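Long-range contact in uncharacterized protein (Pseudomonas aeruginosa, PDB 4E72), which is of unknown function but belongs to the DUF3298 family and is made with a signal sequence, consistent with an exported lipoprotein: residues A[44-55]-A[98-106]. Sequence-based numbering, arbitrary orientation.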
ATOM      1  N   LEU A  44       7.161  -0.274  15.279  1.00 49.37           N
ATOM      2  CA  LEU A  44       6.253  -0.220  14.133  1.00 47.31           C
ATOM      3  C   LEU A  44       5.348   1.012  14.148  1.00 50.64           C
ATOM      4  O   LEU A  44       4.977   1.489  13.072  1.00 49.98           O
ATOM      5  CB  LEU A  44       5.381  -1.483  14.073  1.00 46.80           C
ATOM      6  CG  LEU A  44       5.719  -2.521  12.998  1.00 49.77           C
ATOM      7  CD1 LEU A  44       4.829  -3.746  13.139  1.00 50.08           C
ATOM      8  CD2 LEU A  44       5.565  -1.946  11.594  1.00 45.62           C
ATOM      9  N   ASP A  45       4.960   1.501  15.344  1.00 47.49           N
ATOM     10  CA  ASP A  45       4.051   2.659  15.476  1.00 47.05           C
ATOM     11  C   ASP A  45       4.572   3.903  14.663  1.00 46.00           C
ATOM     12  O   ASP A  45       3.809   4.355  13.803  1.00 43.50           O
ATOM     13  CB  ASP A  45       3.783   3.019  16.964  1.00 50.88           C
ATOM     14  CG  ASP A  45       3.293   1.880  17.878  1.00 66.58           C
ATOM     15  OD1 ASP A  45       3.042   0.761  17.368  1.00 65.74           O
ATOM     16  OD2 ASP A  45       3.163   2.112  19.105  1.00 76.45           O
ATOM     17  N   PRO A  46       5.842   4.412  14.822  1.00 40.96           N
ATOM     18  CA  PRO A  46       6.266   5.582  14.021  1.00 39.00           C
ATOM     19  C   PRO A  46       6.517   5.266  12.542  1.00 39.88           C
ATOM     20  O   PRO A  46       6.526   6.187  11.716  1.00 37.74           O
ATOM     21  CB  PRO A  46       7.560   6.039  14.698  1.00 42.07           C
ATOM     22  CG  PRO A  46       8.069   4.857  15.410  1.00 48.17           C
ATOM     23  CD  PRO A  46       6.887   4.036  15.805  1.00 43.82           C
ATOM     24  N   ILE A  47       6.752   3.978  12.220  1.00 35.38           N
ATOM     25  CA  ILE A  47       6.983   3.482  10.857  1.00 33.89           C
ATOM     26  C   ILE A  47       5.656   3.577  10.066  1.00 35.24           C
ATOM     27  O   ILE A  47       5.639   3.978   8.893  1.00 33.66           O
ATOM     28  CB  ILE A  47       7.541   2.034  10.926  1.00 37.14           C
ATOM     29  CG1 ILE A  47       9.057   2.042  11.300  1.00 38.73           C
ATOM     30  CG2 ILE A  47       7.254   1.251   9.636  1.00 36.57           C
ATOM     31  CD1 ILE A  47       9.682   0.602  11.666  1.00 45.87           C
ATOM     32  N   VAL A  48       4.557   3.229  10.723  1.00 30.68           N
ATOM     33  CA  VAL A  48       3.231   3.304  10.126  1.00 30.51           C
ATOM     34  C   VAL A  48       2.849   4.781   9.962  1.00 35.19           C
ATOM     35  O   VAL A  48       2.428   5.179   8.876  1.00 35.07           O
ATOM     36  CB  VAL A  48       2.210   2.524  10.990  1.00 34.80           C
ATOM     37  CG1 VAL A  48       0.778   2.865  10.605  1.00 33.79           C
ATOM     38  CG2 VAL A  48       2.456   1.032  10.877  1.00 34.84           C
ATOM     39  N   GLU A  49       3.028   5.590  11.027  1.00 32.29           N
ATOM     40  CA  GLU A  49       2.703   7.027  11.002  1.00 32.22           C
ATOM     41  C   GLU A  49       3.425   7.734   9.843  1.00 34.84           C
ATOM     42  O   GLU A  49       2.769   8.441   9.088  1.00 33.97           O
ATOM     43  CB  GLU A  49       3.034   7.710  12.348  1.00 34.86           C
ATOM     44  CG  GLU A  49       2.587   9.171  12.374  1.00 45.91           C
ATOM     45  CD  GLU A  49       2.712   9.913  13.686  1.00 64.05           C
ATOM     46  OE1 GLU A  49       3.856  10.247  14.075  1.00 73.38           O
ATOM     47  OE2 GLU A  49       1.659  10.264  14.265  1.00 55.86           O
ATOM     48  N   ARG A  50       4.750   7.513   9.681  1.00 31.63           N
ATOM     49  CA  ARG A  50       5.552   8.131   8.620  1.00 31.51           C
ATOM     50  C   ARG A  50       5.076   7.672   7.233  1.00 36.03           C
ATOM     51  O   ARG A  50       4.944   8.511   6.335  1.00 36.96           O
ATOM     52  CB  ARG A  50       7.055   7.818   8.809  1.00 33.15           C
ATOM     53  CG  ARG A  50       7.919   8.076   7.566  1.00 48.76           C
ATOM     54  CD  ARG A  50       8.423   9.504   7.472  1.00 67.05           C
ATOM     55  NE  ARG A  50       9.837   9.586   7.842  1.00 86.02           N
ATOM     56  CZ  ARG A  50      10.843   9.564   6.975  1.00104.03           C
ATOM     57  NH1 ARG A  50      10.606   9.480   5.670  1.00 87.87           N
ATOM     58  NH2 ARG A  50      12.097   9.631   7.404  1.00 96.83           N
ATOM     59  N   ALA A  51       4.798   6.359   7.065  1.00 31.40           N
ATOM     60  CA  ALA A  51       4.345   5.797   5.788  1.00 31.00           C
ATOM     61  C   ALA A  51       3.002   6.415   5.370  1.00 35.33           C
ATOM     62  O   ALA A  51       2.795   6.653   4.178  1.00 34.17           O
ATOM     63  CB  ALA A  51       4.244   4.276   5.867  1.00 31.18           C
ATOM     64  N   LEU A  52       2.114   6.726   6.343  1.00 31.68           N
ATOM     65  CA  LEU A  52       0.848   7.393   6.021  1.00 30.70           C
ATOM     66  C   LEU A  52       1.070   8.857   5.682  1.00 34.62           C
ATOM     67  O   LEU A  52       0.454   9.357   4.752  1.00 33.75           O
ATOM     68  CB  LEU A  52      -0.148   7.291   7.163  1.00 30.75           C
ATOM     69  CG  LEU A  52      -0.819   5.956   7.327  1.00 32.80           C
ATOM     70  CD1 LEU A  52      -1.522   5.885   8.675  1.00 33.03           C
ATOM     71  CD2 LEU A  52      -1.756   5.667   6.160  1.00 30.79           C
ATOM     72  N   LEU A  53       2.006   9.523   6.386  1.00 32.93           N
ATOM     73  CA  LEU A  53       2.331  10.930   6.130  1.00 33.05           C
ATOM     74  C   LEU A  53       2.925  11.128   4.735  1.00 38.53           C
ATOM     75  O   LEU A  53       2.670  12.168   4.124  1.00 37.36           O
ATOM     76  CB  LEU A  53       3.277  11.491   7.196  1.00 33.38           C
ATOM     77  CG  LEU A  53       2.640  11.807   8.545  1.00 37.22           C
ATOM     78  CD1 LEU A  53       3.712  12.065   9.598  1.00 37.23           C
ATOM     79  CD2 LEU A  53       1.657  12.984   8.443  1.00 39.04           C
ATOM     80  N   GLU A  54       3.676  10.122   4.224  1.00 37.00           N
ATOM     81  CA  GLU A  54       4.282  10.118   2.873  1.00 36.99           C
ATOM     82  C   GLU A  54       3.211  10.139   1.784  1.00 40.72           C
ATOM     83  O   GLU A  54       3.426  10.712   0.719  1.00 41.88           O
ATOM     84  CB  GLU A  54       5.174   8.871   2.676  1.00 37.90           C
ATOM     85  CG  GLU A  54       6.517   8.914   3.407  1.00 51.34           C
ATOM     86  CD  GLU A  54       7.574   9.905   2.944  1.00 83.71           C
ATOM     87  OE1 GLU A  54       7.482  10.421   1.805  1.00 84.72           O
ATOM     88  OE2 GLU A  54       8.502  10.170   3.741  1.00 87.62           O
HETATM   89  N   MSE A  55       2.055   9.527   2.056  1.00 36.73           N
HETATM   90  CA  MSE A  55       0.923   9.478   1.125  1.00 36.65           C
HETATM   91  C   MSE A  55       0.175  10.814   1.034  1.00 42.23           C
HETATM   92  O   MSE A  55      -0.734  10.941   0.217  1.00 42.65           O
HETATM   93  CB  MSE A  55      -0.053   8.383   1.540  1.00 38.81           C
HETATM   94  CG  MSE A  55       0.599   7.033   1.724  1.00 46.12           C
HETATM   95 SE   MSE A  55      -0.759   5.770   2.201  0.75 55.18          SE
HETATM   96  CE  MSE A  55      -1.315   5.312   0.412  1.00 50.37           C
ATOM     97  N   LEU A  98       6.436 -12.221   9.761  1.00 37.38           N
ATOM     98  CA  LEU A  98       6.244 -11.030   8.928  1.00 35.32           C
ATOM     99  C   LEU A  98       4.913 -10.343   9.220  1.00 38.88           C
ATOM    100  O   LEU A  98       3.919 -11.025   9.469  1.00 38.04           O
ATOM    101  CB  LEU A  98       6.294 -11.352   7.421  1.00 34.45           C
ATOM    102  CG  LEU A  98       7.512 -12.065   6.810  1.00 40.12           C
ATOM    103  CD1 LEU A  98       7.382 -12.077   5.300  1.00 40.57           C
ATOM    104  CD2 LEU A  98       8.809 -11.384   7.164  1.00 42.11           C
ATOM    105  N   VAL A  99       4.890  -8.995   9.166  1.00 35.34           N
ATOM    106  CA  VAL A  99       3.647  -8.212   9.315  1.00 34.57           C
ATOM    107  C   VAL A  99       3.450  -7.473   8.001  1.00 35.86           C
ATOM    108  O   VAL A  99       4.327  -6.712   7.613  1.00 35.34           O
ATOM    109  CB  VAL A  99       3.596  -7.247  10.539  1.00 37.92           C
ATOM    110  CG1 VAL A  99       2.182  -6.692  10.740  1.00 37.41           C
ATOM    111  CG2 VAL A  99       4.071  -7.932  11.806  1.00 38.59           C
ATOM    112  N   ILE A 100       2.360  -7.754   7.276  1.00 32.15           N
ATOM    113  CA  ILE A 100       2.095  -7.077   6.005  1.00 30.94           C
ATOM    114  C   ILE A 100       1.018  -6.036   6.263  1.00 32.67           C
ATOM    115  O   ILE A 100      -0.111  -6.389   6.551  1.00 31.95           O
ATOM    116  CB  ILE A 100       1.748  -8.012   4.809  1.00 33.88           C
ATOM    117  CG1 ILE A 100       2.629  -9.277   4.711  1.00 35.23           C
ATOM    118  CG2 ILE A 100       1.641  -7.217   3.474  1.00 33.86           C
ATOM    119  CD1 ILE A 100       4.162  -9.134   4.725  1.00 48.09           C
ATOM    120  N   ILE A 101       1.403  -4.769   6.254  1.00 30.51           N
ATOM    121  CA  ILE A 101       0.515  -3.636   6.491  1.00 30.88           C
ATOM    122  C   ILE A 101       0.146  -3.031   5.154  1.00 33.82           C
ATOM    123  O   ILE A 101       1.036  -2.719   4.361  1.00 31.78           O
ATOM    124  CB  ILE A 101       1.154  -2.583   7.451  1.00 34.23           C
ATOM    125  CG1 ILE A 101       1.392  -3.210   8.857  1.00 35.71           C
ATOM    126  CG2 ILE A 101       0.255  -1.328   7.567  1.00 34.31           C
ATOM    127  CD1 ILE A 101       2.382  -2.497   9.707  1.00 40.36           C
ATOM    128  N   GLU A 102      -1.168  -2.900   4.901  1.00 30.78           N
ATOM    129  CA  GLU A 102      -1.692  -2.255   3.693  1.00 29.78           C
ATOM    130  C   GLU A 102      -2.128  -0.832   4.032  1.00 32.88           C
ATOM    131  O   GLU A 102      -2.834  -0.610   5.031  1.00 30.93           O
ATOM    132  CB  GLU A 102      -2.844  -3.046   3.059  1.00 30.90           C
ATOM    133  CG  GLU A 102      -3.002  -2.674   1.591  1.00 46.74           C
ATOM    134  CD  GLU A 102      -4.060  -3.367   0.752  1.00 68.32           C
ATOM    135  OE1 GLU A 102      -4.337  -4.569   0.974  1.00 57.32           O
ATOM    136  OE2 GLU A 102      -4.561  -2.710  -0.188  1.00 56.47           O
ATOM    137  N   LEU A 103      -1.697   0.129   3.188  1.00 29.43           N
ATOM    138  CA  LEU A 103      -1.959   1.560   3.336  1.00 28.62           C
ATOM    139  C   LEU A 103      -2.899   2.083   2.264  1.00 30.60           C
ATOM    140  O   LEU A 103      -2.737   1.745   1.095  1.00 29.24           O
ATOM    141  CB  LEU A 103      -0.634   2.341   3.261  1.00 29.43           C
ATOM    142  CG  LEU A 103       0.535   1.788   4.095  1.00 34.04           C
ATOM    143  CD1 LEU A 103       1.839   2.201   3.502  1.00 33.98           C
ATOM    144  CD2 LEU A 103       0.433   2.217   5.560  1.00 35.16           C
ATOM    145  N   SER A 104      -3.879   2.916   2.670  1.00 26.55           N
ATOM    146  CA  SER A 104      -4.881   3.548   1.798  1.00 26.64           C
ATOM    147  C   SER A 104      -4.978   5.006   2.102  1.00 30.39           C
ATOM    148  O   SER A 104      -4.961   5.409   3.269  1.00 30.01           O
ATOM    149  CB  SER A 104      -6.274   2.943   1.997  1.00 29.90           C
ATOM    150  OG  SER A 104      -6.278   1.536   1.871  1.00 54.95           O
ATOM    151  N   SER A 105      -5.169   5.785   1.061  1.00 27.45           N
ATOM    152  CA  SER A 105      -5.393   7.214   1.158  1.00 28.32           C
ATOM    153  C   SER A 105      -6.423   7.620   0.120  1.00 32.63           C
ATOM    154  O   SER A 105      -6.549   6.974  -0.930  1.00 30.49           O
ATOM    155  CB  SER A 105      -4.091   7.992   0.977  1.00 31.55           C
ATOM    156  OG  SER A 105      -3.543   7.798  -0.314  1.00 36.13           O
ATOM    157  N   TYR A 106      -7.152   8.689   0.426  1.00 30.00           N
ATOM    158  CA  TYR A 106      -8.111   9.308  -0.462  1.00 29.89           C
ATOM    159  C   TYR A 106      -8.103  10.822  -0.209  1.00 31.63           C
ATOM    160  O   TYR A 106      -8.453  11.276   0.876  1.00 29.41           O
ATOM    161  CB  TYR A 106      -9.515   8.697  -0.327  1.00 32.71           C
ATOM    162  CG  TYR A 106     -10.497   9.343  -1.276  1.00 37.98           C
ATOM    163  CD1 TYR A 106     -10.555   8.966  -2.614  1.00 40.80           C
ATOM    164  CD2 TYR A 106     -11.320  10.385  -0.856  1.00 39.96           C
ATOM    165  CE1 TYR A 106     -11.431   9.591  -3.503  1.00 42.84           C
ATOM    166  CE2 TYR A 106     -12.177  11.034  -1.743  1.00 41.52           C
ATOM    167  CZ  TYR A 106     -12.236  10.626  -3.061  1.00 50.03           C
ATOM    168  OH  TYR A 106     -13.113  11.249  -3.911  1.00 58.12           O
TER
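Val99 meets Leu44 at the start of the strand: Val99 CG2 and Leu44 CD1 are 4.5 Å apart, a loose apolar contact. Two residues on, Ile101 carries the fit more closely. Its CG1 branch lies anti to the carbonyl carbon (chi1 -63°) and the chain runs on extended, which lifts CD1 to the helix. Leu44 comes to it tip to tip, CD2 standing 3.7 Å from Ile101 CD1, while Val48 crosses the isoleucine at about a right angle and brings CG2 to the same methyl. One methyl thus rests against two side chains a helical turn apart. Leu103 is the next to point at the helix, and its two branches part: CD1 rests 4.0 Å from Ala51 CB, whereas CD2 meets CD2 of Leu52, whose side chain runs aslant to it. Further along the first segment, Met55, a selenomethionine, places SE 3.6 Å from Leu103 CB. Its chain leaves the backbone extended and then bends at chi3 (86°), which turns CE across the strand; it passes the carbonyl carbon of Ser104 and lies 3.4 Å from Ser105 OG. No hydrogen bond joins the segments, so apolar packing dominates. The CA separation falls from 9.7 Å at Leu44 and Val99 to 6.7 Å at Met55 and Ser105, so the two segments draw together toward Met55. On the same face, Val48 and Leu52 also touch Ala89 of strand 84-95 and Thr35 of strand 30-37, extending the packing over neighbouring strands. With a 35° angle between the two N-to-C directions, this is the packing of helix 44-54 against one face of a mixed, mostly antiparallel sheet, as in two-layer alpha+beta folds.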